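Local coordinates for protein putative citrate lyase, alfa subunit (Streptococcus mutans, PDB 2HJ0) that is a putative citrate lyase alpha subunit of the CitF family, built on two mixed, largely parallel beta sheets with flanking helices, at residues G64-G76 / T185-A197. Numbering follows the deposited sequence.
Sequences GMTISFHHHFREG and TTCGSLGYAMIDA
Ser68, on strand 66-69, makes the one hydrogen bond across this buried contact, giving its hydroxyl OG to Asp196 OD2 at 2.7 Å. The carboxylate receives it on its anti side, 22° out of plane, while OD1 is held in a salt bridge by Arg151, so both oxygens of this buried acid have a partner.

Three rings, His71, His72 and Tyr192, cluster here. The Tyr192 ring lies nearly parallel to the two histidines, at 19° to each, but slid so far that overlap is slight; the centroids are 4.8 Å apart for His71 and Tyr192. His71 ND1 bonds to Ser100 and His72 NE2 to the carbonyl of Val328, which helps set the turn of their rings, while Tyr192 OH is tied to Gln329. Ser189 O sits over the centre of the His72 ring, 3.3 Å above its plane. Ser189 OG accepts from Gly191 N in an ST turn.

Further packing comes from Ala193 CB, which presses against His70, and from Cys187 SG, 4.4 Å from the Phe73 ring centroid in an oblique sulfur-aromatic contact. Separately, with chi1 at -72°, CG anti to the carbonyl carbon, the Phe73 ring meets the carbonyl oxygen of Thr185 at its CE2 edge.

A bound citric acid molecule lies beside His71 and may mark a pocket at this junction of an alpha/beta fold, where a parallel strand runs into a type I turn packed against the 185-190 loop and helix 191-199.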
ATOM      1  N   GLY A  64      16.373 -15.632  19.624  1.00 26.00           N
ATOM      2  CA  GLY A  64      15.822 -14.426  20.208  1.00 25.33           C
ATOM      3  C   GLY A  64      15.061 -13.514  19.267  1.00 24.51           C
ATOM      4  O   GLY A  64      14.419 -12.563  19.712  1.00 25.54           O
HETATM    5  N   MSE A  65      15.120 -13.789  17.971  1.00 23.24           N
HETATM    6  CA  MSE A  65      14.421 -12.951  17.009  1.00 23.26           C
HETATM    7  C   MSE A  65      12.921 -13.197  17.010  1.00 22.38           C
HETATM    8  O   MSE A  65      12.434 -14.171  17.596  1.00 22.90           O
HETATM    9  CB  MSE A  65      14.975 -13.177  15.608  1.00 25.42           C
HETATM   10  CG  MSE A  65      16.447 -12.887  15.508  1.00 28.35           C
HETATM   11 SE   MSE A  65      17.036 -12.624  13.698  1.00 36.09          SE
HETATM   12  CE  MSE A  65      17.558 -10.770  13.852  1.00 32.30           C
ATOM     13  N   THR A  66      12.183 -12.298  16.365  1.00 19.25           N
ATOM     14  CA  THR A  66      10.742 -12.446  16.293  1.00 17.60           C
ATOM     15  C   THR A  66      10.287 -12.704  14.865  1.00 16.79           C
ATOM     16  O   THR A  66      10.729 -12.042  13.936  1.00 18.32           O
ATOM     17  CB  THR A  66      10.009 -11.209  16.824  1.00 17.59           C
ATOM     18  OG1 THR A  66      10.257 -11.080  18.229  1.00 18.81           O
ATOM     19  CG2 THR A  66       8.507 -11.353  16.592  1.00 16.52           C
ATOM     20  N   ILE A  67       9.406 -13.679  14.698  1.00 13.63           N
ATOM     21  CA  ILE A  67       8.890 -14.017  13.392  1.00 11.46           C
ATOM     22  C   ILE A  67       7.367 -13.979  13.445  1.00 11.49           C
ATOM     23  O   ILE A  67       6.771 -14.099  14.518  1.00 10.32           O
ATOM     24  CB  ILE A  67       9.371 -15.423  12.962  1.00 11.29           C
ATOM     25  CG1 ILE A  67       8.804 -16.491  13.899  1.00  9.68           C
ATOM     26  CG2 ILE A  67      10.889 -15.479  12.984  1.00 10.58           C
ATOM     27  CD1 ILE A  67       9.224 -17.902  13.514  1.00  8.05           C
ATOM     28  N   SER A  68       6.733 -13.813  12.285  1.00 11.40           N
ATOM     29  CA  SER A  68       5.270 -13.760  12.214  1.00 10.06           C
ATOM     30  C   SER A  68       4.686 -14.645  11.116  1.00  9.84           C
ATOM     31  O   SER A  68       5.400 -15.111  10.219  1.00  8.84           O
ATOM     32  CB  SER A  68       4.811 -12.318  11.992  1.00  9.46           C
ATOM     33  OG  SER A  68       5.452 -11.742  10.865  1.00  8.64           O
ATOM     34  N   PHE A  69       3.372 -14.852  11.204  1.00  8.57           N
ATOM     35  CA  PHE A  69       2.604 -15.666  10.256  1.00  7.28           C
ATOM     36  C   PHE A  69       1.171 -15.158  10.280  1.00  5.80           C
ATOM     37  O   PHE A  69       0.792 -14.458  11.210  1.00  4.50           O
ATOM     38  CB  PHE A  69       2.564 -17.144  10.669  1.00  6.98           C
ATOM     39  CG  PHE A  69       3.901 -17.730  11.007  1.00  6.52           C
ATOM     40  CD1 PHE A  69       4.434 -17.600  12.284  1.00  7.75           C
ATOM     41  CD2 PHE A  69       4.626 -18.423  10.048  1.00  6.60           C
ATOM     42  CE1 PHE A  69       5.673 -18.150  12.598  1.00  6.66           C
ATOM     43  CE2 PHE A  69       5.861 -18.977  10.350  1.00  5.94           C
ATOM     44  CZ  PHE A  69       6.384 -18.840  11.627  1.00  6.55           C
ATOM     45  N   HIS A  70       0.374 -15.504   9.268  1.00  4.07           N
ATOM     46  CA  HIS A  70      -1.016 -15.078   9.270  1.00  3.88           C
ATOM     47  C   HIS A  70      -1.908 -16.315   9.356  1.00  4.10           C
ATOM     48  O   HIS A  70      -1.434 -17.432   9.158  1.00  2.59           O
ATOM     49  CB  HIS A  70      -1.349 -14.265   8.029  1.00  2.40           C
ATOM     50  CG  HIS A  70      -1.393 -15.067   6.773  1.00  1.75           C
ATOM     51  ND1 HIS A  70      -0.409 -14.995   5.813  1.00  2.99           N
ATOM     52  CD2 HIS A  70      -2.276 -16.000   6.345  1.00  1.00           C
ATOM     53  CE1 HIS A  70      -0.678 -15.856   4.849  1.00  3.34           C
ATOM     54  NE2 HIS A  70      -1.804 -16.480   5.148  1.00  4.25           N
ATOM     55  N   HIS A  71      -3.187 -16.128   9.667  1.00  5.27           N
ATOM     56  CA  HIS A  71      -4.104 -17.263   9.783  1.00  6.87           C
ATOM     57  C   HIS A  71      -5.245 -17.299   8.757  1.00  7.50           C
ATOM     58  O   HIS A  71      -6.333 -17.834   9.039  1.00  6.92           O
ATOM     59  CB  HIS A  71      -4.707 -17.311  11.194  1.00  6.05           C
ATOM     60  CG  HIS A  71      -5.616 -16.166  11.504  1.00  4.79           C
ATOM     61  ND1 HIS A  71      -5.161 -14.875  11.655  1.00  4.55           N
ATOM     62  CD2 HIS A  71      -6.960 -16.109  11.653  1.00  5.53           C
ATOM     63  CE1 HIS A  71      -6.185 -14.070  11.880  1.00  4.92           C
ATOM     64  NE2 HIS A  71      -7.290 -14.794  11.881  1.00  5.30           N
ATOM     65  N   HIS A  72      -5.009 -16.763   7.564  1.00  7.49           N
ATOM     66  CA  HIS A  72      -6.076 -16.757   6.566  1.00  9.38           C
ATOM     67  C   HIS A  72      -6.468 -18.140   6.066  1.00  8.83           C
ATOM     68  O   HIS A  72      -7.559 -18.323   5.535  1.00 10.15           O
ATOM     69  CB  HIS A  72      -5.710 -15.848   5.393  1.00  8.42           C
ATOM     70  CG  HIS A  72      -5.950 -14.399   5.660  1.00  8.14           C
ATOM     71  ND1 HIS A  72      -4.933 -13.472   5.718  1.00  9.94           N
ATOM     72  CD2 HIS A  72      -7.098 -13.711   5.866  1.00  8.75           C
ATOM     73  CE1 HIS A  72      -5.442 -12.274   5.946  1.00  9.92           C
ATOM     74  NE2 HIS A  72      -6.755 -12.390   6.036  1.00  9.63           N
ATOM     75  N   PHE A  73      -5.589 -19.115   6.251  1.00  9.79           N
ATOM     76  CA  PHE A  73      -5.881 -20.488   5.825  1.00 11.21           C
ATOM     77  C   PHE A  73      -6.551 -21.275   6.957  1.00 11.83           C
ATOM     78  O   PHE A  73      -6.946 -22.439   6.792  1.00  9.45           O
ATOM     79  CB  PHE A  73      -4.603 -21.207   5.396  1.00  9.39           C
ATOM     80  CG  PHE A  73      -4.056 -20.716   4.102  1.00  9.61           C
ATOM     81  CD1 PHE A  73      -2.777 -20.189   4.026  1.00  8.59           C
ATOM     82  CD2 PHE A  73      -4.835 -20.769   2.952  1.00 11.23           C
ATOM     83  CE1 PHE A  73      -2.279 -19.723   2.824  1.00  8.42           C
ATOM     84  CE2 PHE A  73      -4.352 -20.305   1.739  1.00 10.68           C
ATOM     85  CZ  PHE A  73      -3.073 -19.781   1.671  1.00 10.70           C
ATOM     86  N   ARG A  74      -6.663 -20.622   8.108  1.00 11.97           N
ATOM     87  CA  ARG A  74      -7.270 -21.214   9.279  1.00 12.50           C
ATOM     88  C   ARG A  74      -6.802 -22.629   9.564  1.00 13.09           C
ATOM     89  O   ARG A  74      -5.604 -22.884   9.560  1.00 14.06           O
ATOM     90  CB  ARG A  74      -8.777 -21.159   9.137  1.00 12.38           C
ATOM     91  CG  ARG A  74      -9.242 -19.741   9.036  1.00 15.21           C
ATOM     92  CD  ARG A  74     -10.670 -19.618   9.451  1.00 16.69           C
ATOM     93  NE  ARG A  74     -11.532 -19.620   8.287  1.00 19.41           N
ATOM     94  CZ  ARG A  74     -12.851 -19.658   8.348  1.00 20.76           C
ATOM     95  NH1 ARG A  74     -13.564 -19.657   7.220  1.00 20.81           N
ATOM     96  NH2 ARG A  74     -13.440 -19.702   9.539  1.00 20.00           N
ATOM     97  N   GLU A  75      -7.738 -23.547   9.809  1.00 13.52           N
ATOM     98  CA  GLU A  75      -7.392 -24.935  10.130  1.00 13.93           C
ATOM     99  C   GLU A  75      -6.717 -25.679   8.998  1.00 14.94           C
ATOM    100  O   GLU A  75      -6.290 -26.820   9.166  1.00 15.53           O
ATOM    101  CB  GLU A  75      -8.629 -25.717  10.561  1.00 13.47           C
ATOM    102  CG  GLU A  75      -9.290 -25.213  11.841  1.00 16.91           C
ATOM    103  CD  GLU A  75      -8.397 -25.330  13.085  1.00 17.54           C
ATOM    104  OE1 GLU A  75      -7.454 -26.156  13.090  1.00 14.40           O
ATOM    105  OE2 GLU A  75      -8.667 -24.597  14.060  1.00 19.01           O
ATOM    106  N   GLY A  76      -6.629 -25.035   7.843  1.00 16.12           N
ATOM    107  CA  GLY A  76      -5.991 -25.673   6.715  1.00 16.18           C
ATOM    108  C   GLY A  76      -4.562 -25.202   6.546  1.00 17.83           C
ATOM    109  O   GLY A  76      -3.894 -25.616   5.598  1.00 19.03           O
ATOM    110  N   THR A 185      -4.821 -23.032  -3.889  1.00 18.27           N
ATOM    111  CA  THR A 185      -5.152 -23.005  -2.484  1.00 18.36           C
ATOM    112  C   THR A 185      -5.383 -21.567  -2.061  1.00 18.54           C
ATOM    113  O   THR A 185      -4.593 -21.005  -1.295  1.00 19.53           O
ATOM    114  CB  THR A 185      -4.006 -23.576  -1.648  1.00 19.93           C
ATOM    115  OG1 THR A 185      -3.546 -24.795  -2.237  1.00 21.42           O
ATOM    116  CG2 THR A 185      -4.472 -23.843  -0.226  1.00 21.67           C
ATOM    117  N   THR A 186      -6.461 -20.970  -2.560  1.00 16.81           N
ATOM    118  CA  THR A 186      -6.796 -19.579  -2.246  1.00 15.30           C
ATOM    119  C   THR A 186      -7.437 -19.391  -0.877  1.00 13.27           C
ATOM    120  O   THR A 186      -7.864 -20.346  -0.249  1.00 13.68           O
ATOM    121  CB  THR A 186      -7.773 -19.004  -3.294  1.00 15.61           C
ATOM    122  OG1 THR A 186      -9.040 -19.670  -3.179  1.00 15.73           O
ATOM    123  CG2 THR A 186      -7.223 -19.202  -4.705  1.00 13.80           C
ATOM    124  N   CYS A 187      -7.507 -18.150  -0.420  1.00 12.68           N
ATOM    125  CA  CYS A 187      -8.131 -17.851   0.869  1.00 12.62           C
ATOM    126  C   CYS A 187      -8.800 -16.480   0.800  1.00 12.09           C
ATOM    127  O   CYS A 187      -9.359 -15.994   1.782  1.00 11.26           O
ATOM    128  CB  CYS A 187      -7.083 -17.835   1.971  1.00 11.79           C
ATOM    129  SG  CYS A 187      -5.797 -16.624   1.671  1.00 13.07           S
ATOM    130  N   GLY A 188      -8.715 -15.855  -0.367  1.00 12.13           N
ATOM    131  CA  GLY A 188      -9.315 -14.550  -0.544  1.00 13.73           C
ATOM    132  C   GLY A 188      -8.451 -13.410  -0.030  1.00 13.63           C
ATOM    133  O   GLY A 188      -7.294 -13.261  -0.426  1.00 14.57           O
ATOM    134  N   SER A 189      -9.018 -12.598   0.855  1.00 11.89           N
ATOM    135  CA  SER A 189      -8.296 -11.477   1.412  1.00 12.60           C
ATOM    136  C   SER A 189      -7.031 -11.895   2.160  1.00 13.32           C
ATOM    137  O   SER A 189      -6.892 -13.044   2.590  1.00 13.52           O
ATOM    138  CB  SER A 189      -9.196 -10.696   2.355  1.00 12.78           C
ATOM    139  OG  SER A 189      -8.454  -9.682   3.007  1.00 12.66           O
ATOM    140  N   LEU A 190      -6.111 -10.946   2.293  1.00 12.93           N
ATOM    141  CA  LEU A 190      -4.845 -11.153   2.991  1.00 12.26           C
ATOM    142  C   LEU A 190      -4.578  -9.989   3.936  1.00 12.49           C
ATOM    143  O   LEU A 190      -3.429  -9.627   4.170  1.00 12.14           O
ATOM    144  CB  LEU A 190      -3.706 -11.255   1.991  1.00 11.01           C
ATOM    145  CG  LEU A 190      -3.625 -12.575   1.242  1.00 10.15           C
ATOM    146  CD1 LEU A 190      -2.467 -12.520   0.262  1.00  8.24           C
ATOM    147  CD2 LEU A 190      -3.434 -13.728   2.237  1.00  9.58           C
ATOM    148  N   GLY A 191      -5.656  -9.425   4.478  1.00 12.99           N
ATOM    149  CA  GLY A 191      -5.560  -8.292   5.378  1.00 13.07           C
ATOM    150  C   GLY A 191      -4.648  -8.411   6.585  1.00 12.77           C
ATOM    151  O   GLY A 191      -4.029  -7.426   6.982  1.00 12.09           O
ATOM    152  N   TYR A 192      -4.558  -9.588   7.190  1.00 12.36           N
ATOM    153  CA  TYR A 192      -3.688  -9.701   8.344  1.00 12.82           C
ATOM    154  C   TYR A 192      -2.237  -9.799   7.866  1.00 14.47           C
ATOM    155  O   TYR A 192      -1.352  -9.211   8.470  1.00 16.65           O
ATOM    156  CB  TYR A 192      -4.074 -10.905   9.218  1.00 11.53           C
ATOM    157  CG  TYR A 192      -5.498 -10.843   9.743  1.00 12.20           C
ATOM    158  CD1 TYR A 192      -5.969  -9.712  10.420  1.00 11.58           C
ATOM    159  CD2 TYR A 192      -6.399 -11.889   9.498  1.00 12.02           C
ATOM    160  CE1 TYR A 192      -7.310  -9.620  10.825  1.00 13.46           C
ATOM    161  CE2 TYR A 192      -7.738 -11.812   9.898  1.00 11.92           C
ATOM    162  CZ  TYR A 192      -8.191 -10.674  10.556  1.00 13.50           C
ATOM    163  OH  TYR A 192      -9.519 -10.567  10.913  1.00 12.43           O
ATOM    164  N   ALA A 193      -1.986 -10.507   6.768  1.00 14.26           N
ATOM    165  CA  ALA A 193      -0.618 -10.633   6.272  1.00 13.77           C
ATOM    166  C   ALA A 193      -0.075  -9.344   5.661  1.00 14.75           C
ATOM    167  O   ALA A 193       1.127  -9.072   5.728  1.00 14.86           O
ATOM    168  CB  ALA A 193      -0.528 -11.753   5.256  1.00 12.72           C
HETATM  169  N   MSE A 194      -0.957  -8.544   5.072  1.00 15.43           N
HETATM  170  CA  MSE A 194      -0.530  -7.298   4.435  1.00 17.04           C
HETATM  171  C   MSE A 194       0.190  -6.342   5.363  1.00 16.04           C
HETATM  172  O   MSE A 194       1.070  -5.600   4.933  1.00 15.84           O
HETATM  173  CB  MSE A 194      -1.721  -6.581   3.792  1.00 18.16           C
HETATM  174  CG  MSE A 194      -2.133  -7.166   2.453  1.00 21.09           C
HETATM  175 SE   MSE A 194      -3.918  -6.654   1.895  1.00 25.65          SE
HETATM  176  CE  MSE A 194      -3.484  -5.243   0.641  1.00 24.71           C
ATOM    177  N   ILE A 195      -0.178  -6.349   6.635  1.00 15.84           N
ATOM    178  CA  ILE A 195       0.478  -5.456   7.565  1.00 16.18           C
ATOM    179  C   ILE A 195       1.857  -6.003   7.908  1.00 15.68           C
ATOM    180  O   ILE A 195       2.799  -5.246   8.062  1.00 15.36           O
ATOM    181  CB  ILE A 195      -0.358  -5.278   8.822  1.00 17.20           C
ATOM    182  CG1 ILE A 195       0.396  -4.419   9.822  1.00 17.40           C
ATOM    183  CG2 ILE A 195      -0.695  -6.619   9.418  1.00 18.29           C
ATOM    184  CD1 ILE A 195      -0.420  -4.115  11.040  1.00 18.90           C
ATOM    185  N   ASP A 196       1.979  -7.320   8.006  1.00 15.51           N
ATOM    186  CA  ASP A 196       3.261  -7.926   8.293  1.00 14.90           C
ATOM    187  C   ASP A 196       4.273  -7.551   7.240  1.00 14.01           C
ATOM    188  O   ASP A 196       5.350  -7.078   7.550  1.00 14.89           O
ATOM    189  CB  ASP A 196       3.144  -9.441   8.311  1.00 17.56           C
ATOM    190  CG  ASP A 196       2.467  -9.954   9.553  1.00 20.03           C
ATOM    191  OD1 ASP A 196       1.388  -9.430   9.896  1.00 21.01           O
ATOM    192  OD2 ASP A 196       3.012 -10.881  10.187  1.00 21.02           O
ATOM    193  N   ALA A 197       3.929  -7.765   5.981  1.00 13.81           N
ATOM    194  CA  ALA A 197       4.859  -7.482   4.902  1.00 13.88           C
ATOM    195  C   ALA A 197       5.202  -6.019   4.788  1.00 13.64           C
ATOM    196  O   ALA A 197       6.164  -5.651   4.122  1.00 15.01           O
ATOM    197  CB  ALA A 197       4.291  -7.977   3.588  1.00 15.06           C
TER